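Local structure of glucose-1-phosphate uridylyltransferase (2UX8) at residues V137-D142 with G214-Q219; D141-G146 with T260-G265; I166-V171 with S208-I213. The protein probably catalyses the transfer of a uridylyl group from UTP to alpha-D-glucose 1-phosphate, giving UDP-glucose and diphosphate. All coordinates share one frame; numbering follows the deposited sequence.

Interaction 1 (V137-D142 with G214-Q219); sequences VLLPDD and GRYILQ. With G1P (1-O-phosphono-alpha-D-glucopyranose), chain K.
Antiparallel pairing of Val137 and Leu138 with Tyr216 and Arg215 joins two strands of the central mixed sheet, close to the centre of the chain, and runs out at the bound glucose 1-phosphate. Val137 and Tyr216 form the hydrogen-bonded pair, Tyr216 N donating to Val137 O over 2.9 Å and Val137 N to Tyr216 O in return. Past the strand end, Leu139 N still reaches Gly214 O in a nearly straight bond (170°). On one face the CB of Val137 lies 3.9 Å from Tyr216 CD1, with Val137 O at the edge of the tyrosine ring. On the other, Leu138 CD2 sits over one face of the Arg215 guanidinium. A bend at chi2 (48°) folds the Arg215 chain back toward residues 139-142, where NH1 makes a weak bond to Leu139 O, which lies at the guanidinium edge; NH2 is held by a salt bridge to Glu54. Both segments lie in the nucleotidyltransferase domain of the GT-A clan; after strand 135-138 the chain makes a type I turn from Leu139 to Asp142, closed by Asp142 N bonding to Leu139 O. Asp142 and Gly214 belong to the glucose 1-phosphate pocket: Asp142 OD1 accepts from Gly214 N at 2.9 Å on its anti side, and the sugar O6 donates weakly to the same oxygen at 3.3 Å. A leucine in place of Asp142 would probably leave the Gly214 amide and the sugar O6 without this shared acceptor. Leu139 CG and Asp142 OD1 crowd the side of Gly214 where a side chain would start, in keeping with a glycine there. Leu139 CD1 packs 3.7 Å from the sugar O5, and Tyr216 OH approaches the sugar C2 at 3.7 Å.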
loop_
_atom_site.group_PDB
_atom_site.type_symbol
_atom_site.label_atom_id
_atom_site.label_comp_id
_atom_site.label_asym_id
_atom_site.label_seq_id
_atom_site.Cartn_x
_atom_site.Cartn_y
_atom_site.Cartn_z
ATOM N N VAL C 137 -15.985 8.647 -21.112
ATOM C CA VAL C 137 -15.087 7.537 -20.852
ATOM C C VAL C 137 -13.777 7.878 -21.539
ATOM O O VAL C 137 -13.761 8.202 -22.730
ATOM C CB VAL C 137 -15.640 6.210 -21.413
ATOM C CG1 VAL C 137 -14.595 5.115 -21.288
ATOM C CG2 VAL C 137 -16.904 5.815 -20.662
ATOM N N LEU C 138 -12.682 7.825 -20.784
ATOM C CA LEU C 138 -11.375 8.143 -21.343
ATOM C C LEU C 138 -10.354 7.055 -21.053
ATOM O O LEU C 138 -10.159 6.642 -19.910
ATOM C CB LEU C 138 -10.861 9.488 -20.802
ATOM C CG LEU C 138 -11.749 10.727 -20.986
ATOM C CD1 LEU C 138 -12.837 10.742 -19.934
ATOM C CD2 LEU C 138 -10.917 11.986 -20.879
ATOM N N LEU C 139 -9.709 6.589 -22.111
ATOM C CA LEU C 139 -8.693 5.574 -21.982
ATOM C C LEU C 139 -7.365 6.324 -22.053
ATOM O O LEU C 139 -6.936 6.745 -23.127
ATOM C CB LEU C 139 -8.816 4.573 -23.134
ATOM C CG LEU C 139 -10.219 4.130 -23.582
ATOM C CD1 LEU C 139 -10.083 2.984 -24.595
ATOM C CD2 LEU C 139 -11.050 3.687 -22.403
ATOM N N PRO C 140 -6.700 6.511 -20.905
ATOM C CA PRO C 140 -5.417 7.222 -20.845
ATOM C C PRO C 140 -4.288 6.785 -21.787
ATOM O O PRO C 140 -3.426 7.596 -22.117
ATOM C CB PRO C 140 -5.039 7.145 -19.362
ATOM C CG PRO C 140 -5.888 6.023 -18.817
ATOM C CD PRO C 140 -7.169 6.151 -19.558
ATOM N N ASP C 141 -4.281 5.532 -22.229
ATOM C CA ASP C 141 -3.242 5.079 -23.158
ATOM C C ASP C 141 -3.298 5.875 -24.459
ATOM O O ASP C 141 -2.300 5.990 -25.168
ATOM C CB ASP C 141 -3.398 3.598 -23.487
ATOM C CG ASP C 141 -2.545 2.710 -22.601
ATOM O OD1 ASP C 141 -1.919 3.225 -21.653
ATOM O OD2 ASP C 141 -2.507 1.489 -22.857
ATOM N N ASP C 142 -4.474 6.401 -24.783
ATOM C CA ASP C 142 -4.628 7.212 -25.980
ATOM C C ASP C 142 -4.314 8.658 -25.595
ATOM O O ASP C 142 -5.173 9.409 -25.122
ATOM C CB ASP C 142 -6.046 7.071 -26.548
ATOM C CG ASP C 142 -6.183 5.859 -27.454
ATOM O OD1 ASP C 142 -7.308 5.354 -27.639
ATOM O OD2 ASP C 142 -5.152 5.411 -27.992
ATOM N N GLY C 214 -10.177 5.838 -27.880
ATOM C CA GLY C 214 -10.553 5.889 -26.475
ATOM C C GLY C 214 -11.123 7.146 -25.842
ATOM O O GLY C 214 -10.700 7.552 -24.757
ATOM N N ARG C 215 -12.093 7.760 -26.502
ATOM C CA ARG C 215 -12.754 8.964 -25.996
ATOM C C ARG C 215 -14.249 8.803 -26.306
ATOM O O ARG C 215 -14.632 8.714 -27.473
ATOM C CB ARG C 215 -12.176 10.211 -26.682
ATOM C CG ARG C 215 -11.379 11.158 -25.770
ATOM C CD ARG C 215 -10.371 10.416 -24.913
ATOM N NE ARG C 215 -9.283 11.254 -24.424
ATOM C CZ ARG C 215 -8.125 10.749 -24.000
ATOM N NH1 ARG C 215 -7.951 9.442 -24.012
ATOM N NH2 ARG C 215 -7.128 11.537 -23.604
ATOM N N TYR C 216 -15.083 8.734 -25.265
ATOM C CA TYR C 216 -16.523 8.555 -25.446
ATOM C C TYR C 216 -17.383 9.486 -24.596
ATOM O O TYR C 216 -16.975 9.962 -23.532
ATOM C CB TYR C 216 -16.967 7.132 -25.074
ATOM C CG TYR C 216 -16.159 5.965 -25.612
ATOM C CD1 TYR C 216 -14.825 5.772 -25.243
ATOM C CD2 TYR C 216 -16.758 5.000 -26.421
ATOM C CE1 TYR C 216 -14.117 4.645 -25.665
ATOM C CE2 TYR C 216 -16.058 3.875 -26.845
ATOM C CZ TYR C 216 -14.745 3.704 -26.463
ATOM O OH TYR C 216 -14.077 2.578 -26.873
ATOM N N ILE C 217 -18.595 9.723 -25.086
ATOM C CA ILE C 217 -19.610 10.497 -24.386
ATOM C C ILE C 217 -20.844 9.659 -24.641
ATOM O O ILE C 217 -21.333 9.598 -25.761
ATOM C CB ILE C 217 -19.829 11.873 -24.978
ATOM C CG1 ILE C 217 -18.650 12.772 -24.627
ATOM C CG2 ILE C 217 -21.132 12.455 -24.442
ATOM C CD1 ILE C 217 -18.844 14.230 -24.991
ATOM N N LEU C 218 -21.340 8.998 -23.607
ATOM C CA LEU C 218 -22.482 8.115 -23.759
ATOM C C LEU C 218 -23.707 8.478 -22.945
ATOM O O LEU C 218 -23.615 9.125 -21.910
ATOM C CB LEU C 218 -22.053 6.699 -23.407
ATOM C CG LEU C 218 -20.898 6.251 -24.281
ATOM C CD1 LEU C 218 -20.219 5.089 -23.627
ATOM C CD2 LEU C 218 -21.404 5.903 -25.690
ATOM N N GLN C 219 -24.863 8.033 -23.424
ATOM C CA GLN C 219 -26.120 8.284 -22.736
ATOM C C GLN C 219 -26.375 7.143 -21.772
ATOM O O GLN C 219 -25.976 6.001 -22.020
ATOM C CB GLN C 219 -27.268 8.407 -23.743
ATOM C CG GLN C 219 -27.131 9.623 -24.638
ATOM C CD GLN C 219 -27.117 10.910 -23.842
ATOM O OE1 GLN C 219 -26.316 11.805 -24.093
ATOM N NE2 GLN C 219 -28.010 11.011 -22.877
HETATM C C1 G1P K . -11.235 -0.566 -27.141
HETATM C C2 G1P K . -12.563 -0.661 -27.918
HETATM C C3 G1P K . -12.260 -0.567 -29.423
HETATM C C4 G1P K . -11.600 0.783 -29.684
HETATM C C5 G1P K . -10.294 0.849 -28.861
HETATM C C6 G1P K . -9.621 2.211 -29.093
HETATM O O1 G1P K . -10.400 -1.690 -27.499
HETATM O O2 G1P K . -13.184 -1.911 -27.624
HETATM O O3 G1P K . -13.472 -0.649 -30.160
HETATM O O4 G1P K . -11.307 0.898 -31.077
HETATM O O5 G1P K . -10.588 0.713 -27.441
HETATM O O6 G1P K . -8.411 2.306 -28.337
HETATM P P G1P K . -9.075 -1.733 -26.561
HETATM O O1P G1P K . -9.448 -1.798 -25.126
HETATM O O2P G1P K . -8.194 -3.009 -26.962
HETATM O O3P G1P K . -8.179 -0.416 -26.812
#

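Interaction 2 (D141-G146 with T260-G265); sequences DDFMFG and TRYDCG
Residues 142-145 and 260-263 run antiparallel as a two-stranded ribbon, their axes 4.7 Å apart at closest approach and 156° between directions, with Phe143-Tyr262 and Phe145-Thr260 as the hydrogen-bonded pairs. Tyr262 N donates to Phe143 O at 2.8 Å, and Cys264 N extends the ladder beyond the strand to Asp141 O. On the face carrying Asp142, Met144 and Arg261, the guanidinium comes side-on to the carboxylate: NH2 and NE both donate to Asp142 OD2, at 2.9 Å and 3.0 Å. The oxygen lies in the guanidinium plane, yet the two flat groups stand 75° apart, and both nitrogens come from the same face of the carboxylate, NE well above its plane and NH2 on the syn side but tilted out of it. The two bonds fix the position of OD2, and the guanidinium probably offsets the crowding of Asp142 OD2 and Asp263 OD1; Asp263 CB lies over one guanidinium face. Beside it the Met144 sulfur rests against CG and CB of the Arg261 chain. On the opposite face, Tyr262 CD1 lies at the edge of the Phe143 ring, 3.9 Å from Phe143 CD2. Cys264 SG packs against Phe143 CB at 3.7 Å, and Phe145 CB meets the edge of the Tyr262 ring. Helix 267-279 lies along this aromatic side, touching Phe143, Tyr262 and Cys264. The whole is a two-stranded antiparallel ribbon of segments far apart in the chain, set beside the sugar-phosphate site, its salt bridge gripping OD2 of Asp142, whose other oxygen faces the sugar O6 and Gly214 N.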
loop_
_atom_site.group_PDB
_atom_site.type_symbol
_atom_site.label_atom_id
_atom_site.label_comp_id
_atom_site.label_asym_id
_atom_site.label_seq_id
_atom_site.Cartn_x
_atom_site.Cartn_y
_atom_site.Cartn_z
ATOM N N ASP C 141 -4.281 5.532 -22.229
ATOM C CA ASP C 141 -3.242 5.079 -23.158
ATOM C C ASP C 141 -3.298 5.875 -24.459
ATOM O O ASP C 141 -2.300 5.990 -25.168
ATOM C CB ASP C 141 -3.398 3.598 -23.487
ATOM C CG ASP C 141 -2.545 2.710 -22.601
ATOM O OD1 ASP C 141 -1.919 3.225 -21.653
ATOM O OD2 ASP C 141 -2.507 1.489 -22.857
ATOM N N ASP C 142 -4.474 6.401 -24.783
ATOM C CA ASP C 142 -4.628 7.212 -25.980
ATOM C C ASP C 142 -4.314 8.658 -25.595
ATOM O O ASP C 142 -5.173 9.409 -25.122
ATOM C CB ASP C 142 -6.046 7.071 -26.548
ATOM C CG ASP C 142 -6.183 5.859 -27.454
ATOM O OD1 ASP C 142 -7.308 5.354 -27.639
ATOM O OD2 ASP C 142 -5.152 5.411 -27.992
ATOM N N PHE C 143 -3.046 9.013 -25.777
ATOM C CA PHE C 143 -2.549 10.337 -25.460
ATOM C C PHE C 143 -3.008 11.279 -26.581
ATOM O O PHE C 143 -2.587 11.157 -27.737
ATOM C CB PHE C 143 -1.020 10.277 -25.355
ATOM C CG PHE C 143 -0.393 11.557 -24.918
ATOM C CD1 PHE C 143 -0.518 11.998 -23.612
ATOM C CD2 PHE C 143 0.262 12.369 -25.841
ATOM C CE1 PHE C 143 -0.007 13.240 -23.233
ATOM C CE2 PHE C 143 0.772 13.609 -25.469
ATOM C CZ PHE C 143 0.636 14.045 -24.165
ATOM N N MET C 144 -3.903 12.198 -26.236
ATOM C CA MET C 144 -4.443 13.137 -27.207
ATOM C C MET C 144 -3.779 14.503 -27.077
ATOM O O MET C 144 -4.076 15.278 -26.168
ATOM C CB MET C 144 -5.960 13.263 -27.026
ATOM C CG MET C 144 -6.684 11.927 -27.042
ATOM S SD MET C 144 -6.425 11.001 -28.572
ATOM C CE MET C 144 -7.908 11.467 -29.482
ATOM N N PHE C 145 -2.892 14.795 -28.014
ATOM C CA PHE C 145 -2.156 16.046 -28.006
ATOM C C PHE C 145 -2.785 17.123 -28.896
ATOM O O PHE C 145 -2.903 16.947 -30.110
ATOM C CB PHE C 145 -0.717 15.772 -28.454
ATOM C CG PHE C 145 0.243 16.854 -28.093
ATOM C CD1 PHE C 145 0.140 17.508 -26.873
ATOM C CD2 PHE C 145 1.283 17.186 -28.947
ATOM C CE1 PHE C 145 1.058 18.470 -26.510
ATOM C CE2 PHE C 145 2.213 18.150 -28.593
ATOM C CZ PHE C 145 2.100 18.794 -27.371
ATOM N N GLY C 146 -3.183 18.237 -28.289
ATOM C CA GLY C 146 -3.781 19.318 -29.053
ATOM C C GLY C 146 -4.601 20.259 -28.195
ATOM O O GLY C 146 -4.877 19.955 -27.036
ATOM N N THR C 260 -3.046 15.609 -32.716
ATOM C CA THR C 260 -2.549 14.279 -33.015
ATOM C C THR C 260 -2.630 13.365 -31.800
ATOM O O THR C 260 -2.468 13.784 -30.645
ATOM C CB THR C 260 -1.114 14.315 -33.553
ATOM O OG1 THR C 260 -0.307 15.131 -32.705
ATOM C CG2 THR C 260 -1.094 14.877 -34.961
ATOM N N ARG C 261 -2.905 12.105 -32.081
ATOM C CA ARG C 261 -3.038 11.121 -31.037
ATOM C C ARG C 261 -1.859 10.172 -31.044
ATOM O O ARG C 261 -1.423 9.722 -32.092
ATOM C CB ARG C 261 -4.343 10.360 -31.239
ATOM C CG ARG C 261 -4.475 9.094 -30.445
ATOM C CD ARG C 261 -4.752 7.961 -31.396
ATOM N NE ARG C 261 -4.900 6.673 -30.733
ATOM C CZ ARG C 261 -4.868 5.509 -31.376
ATOM N NH1 ARG C 261 -4.694 5.484 -32.694
ATOM N NH2 ARG C 261 -4.994 4.372 -30.703
ATOM N N TYR C 262 -1.326 9.889 -29.865
ATOM C CA TYR C 262 -0.208 8.972 -29.762
ATOM C C TYR C 262 -0.652 7.754 -28.982
ATOM O O TYR C 262 -1.200 7.864 -27.890
ATOM C CB TYR C 262 0.975 9.640 -29.061
ATOM C CG TYR C 262 1.522 10.818 -29.817
ATOM C CD1 TYR C 262 0.931 12.072 -29.704
ATOM C CD2 TYR C 262 2.599 10.669 -30.691
ATOM C CE1 TYR C 262 1.390 13.160 -30.449
ATOM C CE2 TYR C 262 3.072 11.749 -31.443
ATOM C CZ TYR C 262 2.460 12.992 -31.318
ATOM O OH TYR C 262 2.899 14.059 -32.064
ATOM N N ASP C 263 -0.429 6.590 -29.563
ATOM C CA ASP C 263 -0.806 5.350 -28.919
ATOM C C ASP C 263 0.266 4.933 -27.912
ATOM O O ASP C 263 1.192 4.198 -28.244
ATOM C CB ASP C 263 -0.999 4.256 -29.977
ATOM C CG ASP C 263 -1.592 2.979 -29.403
ATOM O OD1 ASP C 263 -1.953 2.963 -28.204
ATOM O OD2 ASP C 263 -1.707 1.992 -30.161
ATOM N N CYS C 264 0.147 5.418 -26.683
ATOM C CA CYS C 264 1.102 5.055 -25.651
ATOM C C CYS C 264 0.835 3.636 -25.184
ATOM O O CYS C 264 1.337 3.202 -24.157
ATOM C CB CYS C 264 1.004 6.038 -24.497
ATOM S SG CYS C 264 1.573 7.653 -25.028
ATOM N N GLY C 265 0.028 2.923 -25.961
ATOM C CA GLY C 265 -0.291 1.545 -25.652
ATOM C C GLY C 265 0.877 0.685 -26.094
ATOM O O GLY C 265 1.080 -0.423 -25.591
#

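Interaction 3 (I166-V171 with S208-I213); sequences ICAEEV and SNLSVI. With G1P (1-O-phosphono-alpha-D-glucopyranose), chain K.
Asn209 and Val171 meet at one end of this antiparallel strand pair, where the Asn209 amide points its ND2 almost straight along the carbonyl of Val171 (2.7 Å, N-H...O angle 176°), with Val171 O in the amide plane. ND2 also bonds to Asp173, which fixes the rotation of the amide. The Glu170 chain, bent at chi2, crosses Asn209 at about a right angle, its OE1 against Asn209 CB and its OE2 beside Leu210 CB. One residue further, Ser211 turns its OG between its own backbone N and carbonyl carbon (chi1 52°), which brings the hydroxyl to Glu169 O at 3.1 Å; Ser211 N reaches the same oxygen, so two donors share it, OG in the carbonyl plane and N above it. Ile213 lies obliquely across Glu169, its CG1 3.8 Å from Glu169 CB, while its CB packs at the same distance against Cys167 CB. Ala168 CB touches Leu210 CD1 on the other face; the Ile166 side chain lies at a slant to Val212, its CD1 4.0 Å from Val212 CG2. Side-chain polar bonds thus gather at the Asn209-Ser211 end, while near the sugar apolar side chains flank the backbone bond from Ile213 N to Cys167 O. There the sugar O4 donates to Val212 O over 2.6 Å, a bond that would probably depend on the backbone's place in the strand and not on the Val212 side chain.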
loop_
_atom_site.group_PDB
_atom_site.type_symbol
_atom_site.label_atom_id
_atom_site.label_comp_id
_atom_site.label_asym_id
_atom_site.label_seq_id
_atom_site.Cartn_x
_atom_site.Cartn_y
_atom_site.Cartn_z
ATOM N N ILE C 166 -18.088 9.593 -30.157
ATOM C CA ILE C 166 -16.842 8.868 -29.978
ATOM C C ILE C 166 -15.798 9.508 -30.870
ATOM O O ILE C 166 -16.125 10.088 -31.896
ATOM C CB ILE C 166 -16.983 7.385 -30.374
ATOM C CG1 ILE C 166 -17.604 7.284 -31.766
ATOM C CG2 ILE C 166 -17.824 6.643 -29.341
ATOM C CD1 ILE C 166 -17.654 5.881 -32.320
ATOM N N CYS C 167 -14.540 9.417 -30.472
ATOM C CA CYS C 167 -13.470 9.980 -31.275
ATOM C C CYS C 167 -13.185 9.006 -32.414
ATOM O O CYS C 167 -13.054 7.799 -32.199
ATOM C CB CYS C 167 -12.218 10.177 -30.433
ATOM S SG CYS C 167 -10.938 11.063 -31.300
ATOM N N ALA C 168 -13.101 9.534 -33.630
ATOM C CA ALA C 168 -12.847 8.706 -34.800
ATOM C C ALA C 168 -11.557 9.117 -35.475
ATOM O O ALA C 168 -11.183 10.296 -35.465
ATOM C CB ALA C 168 -14.011 8.805 -35.776
ATOM N N GLU C 169 -10.898 8.132 -36.077
ATOM C CA GLU C 169 -9.623 8.357 -36.731
ATOM C C GLU C 169 -9.371 7.332 -37.837
ATOM O O GLU C 169 -9.520 6.126 -37.625
ATOM C CB GLU C 169 -8.525 8.283 -35.668
ATOM C CG GLU C 169 -7.116 8.575 -36.120
ATOM C CD GLU C 169 -6.137 8.439 -34.971
ATOM O OE1 GLU C 169 -6.387 9.065 -33.914
ATOM O OE2 GLU C 169 -5.132 7.709 -35.122
ATOM N N GLU C 170 -9.008 7.826 -39.020
ATOM C CA GLU C 170 -8.711 6.968 -40.167
ATOM C C GLU C 170 -7.466 6.155 -39.850
ATOM O O GLU C 170 -6.439 6.702 -39.454
ATOM C CB GLU C 170 -8.460 7.814 -41.420
ATOM C CG GLU C 170 -9.712 8.307 -42.120
ATOM C CD GLU C 170 -10.467 7.184 -42.789
ATOM O OE1 GLU C 170 -9.861 6.484 -43.626
ATOM O OE2 GLU C 170 -11.662 6.998 -42.483
ATOM N N VAL C 171 -7.555 4.846 -40.032
ATOM C CA VAL C 171 -6.428 3.978 -39.745
ATOM C C VAL C 171 -6.088 3.117 -40.958
ATOM O O VAL C 171 -6.955 2.806 -41.770
ATOM C CB VAL C 171 -6.746 3.078 -38.527
ATOM C CG1 VAL C 171 -7.103 1.677 -38.970
ATOM C CG2 VAL C 171 -5.576 3.060 -37.585
ATOM N N SER C 208 -15.039 -0.195 -43.260
ATOM C CA SER C 208 -14.356 1.048 -43.616
ATOM C C SER C 208 -13.025 1.143 -42.892
ATOM O O SER C 208 -12.462 0.136 -42.459
ATOM C CB SER C 208 -15.208 2.268 -43.244
ATOM O OG SER C 208 -15.181 2.511 -41.846
ATOM N N ASN C 209 -12.533 2.368 -42.751
ATOM C CA ASN C 209 -11.263 2.600 -42.088
ATOM C C ASN C 209 -11.333 3.435 -40.810
ATOM O O ASN C 209 -10.386 3.417 -40.022
ATOM C CB ASN C 209 -10.276 3.263 -43.057
ATOM C CG ASN C 209 -9.715 2.295 -44.078
ATOM O OD1 ASN C 209 -10.393 1.903 -45.031
ATOM N ND2 ASN C 209 -8.465 1.896 -43.878
ATOM N N LEU C 210 -12.425 4.166 -40.586
ATOM C CA LEU C 210 -12.470 4.978 -39.373
ATOM C C LEU C 210 -12.812 4.153 -38.137
ATOM O O LEU C 210 -13.913 3.622 -37.983
ATOM C CB LEU C 210 -13.408 6.185 -39.519
ATOM C CG LEU C 210 -14.917 6.081 -39.380
ATOM C CD1 LEU C 210 -15.481 7.480 -39.219
ATOM C CD2 LEU C 210 -15.510 5.386 -40.590
ATOM N N SER C 211 -11.815 4.051 -37.265
ATOM C CA SER C 211 -11.903 3.290 -36.035
ATOM C C SER C 211 -12.344 4.126 -34.843
ATOM O O SER C 211 -12.422 5.352 -34.917
ATOM C CB SER C 211 -10.542 2.669 -35.742
ATOM O OG SER C 211 -9.532 3.667 -35.782
ATOM N N VAL C 212 -12.625 3.441 -33.742
ATOM C CA VAL C 212 -13.052 4.087 -32.511
ATOM C C VAL C 212 -11.816 4.344 -31.654
ATOM O O VAL C 212 -10.982 3.462 -31.494
ATOM C CB VAL C 212 -14.038 3.184 -31.729
ATOM C CG1 VAL C 212 -14.560 3.906 -30.498
ATOM C CG2 VAL C 212 -15.196 2.783 -32.625
ATOM N N ILE C 213 -11.686 5.557 -31.130
ATOM C CA ILE C 213 -10.550 5.894 -30.283
ATOM C C ILE C 213 -11.061 6.026 -28.851
ATOM O O ILE C 213 -12.236 6.293 -28.639
ATOM C CB ILE C 213 -9.871 7.209 -30.745
ATOM C CG1 ILE C 213 -9.334 7.038 -32.170
ATOM C CG2 ILE C 213 -8.740 7.584 -29.795
ATOM C CD1 ILE C 213 -8.471 5.819 -32.368
HETATM C C1 G1P K . -11.235 -0.566 -27.141
HETATM C C2 G1P K . -12.563 -0.661 -27.918
HETATM C C3 G1P K . -12.260 -0.567 -29.423
HETATM C C4 G1P K . -11.600 0.783 -29.684
HETATM C C5 G1P K . -10.294 0.849 -28.861
HETATM C C6 G1P K . -9.621 2.211 -29.093
HETATM O O1 G1P K . -10.400 -1.690 -27.499
HETATM O O2 G1P K . -13.184 -1.911 -27.624
HETATM O O3 G1P K . -13.472 -0.649 -30.160
HETATM O O4 G1P K . -11.307 0.898 -31.077
HETATM O O5 G1P K . -10.588 0.713 -27.441
HETATM O O6 G1P K . -8.411 2.306 -28.337
HETATM P P G1P K . -9.075 -1.733 -26.561
HETATM O O1P G1P K . -9.448 -1.798 -25.126
HETATM O O2P G1P K . -8.194 -3.009 -26.962
HETATM O O3P G1P K . -8.179 -0.416 -26.812
#

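How the interactions relate
Interactions 1 and 3 are buried and belong to the same mixed sheet, where strands 215-218 and 164-170 are neighbours; residues 210-213 and 215-218 follow each other across the corner at Gly214, and both contacts touch the glucose moiety. Interaction 2 is only partly buried and forms a separate two-stranded sheet, but it begins from the same Asp141-Asp142 as interaction 1. Ile213 packs on Asp142, and Met144 touches both Arg215 and Cys167, tying the three together. Their chemistry differs: interaction 1 offers the ligand a weakly bonded side-chain carboxylate, interaction 3 a main-chain carbonyl in a shorter bond, and interaction 2 supplies the charge that pairs with that carboxylate, with Arg261 also forming a long, weak ion pair to Glu169.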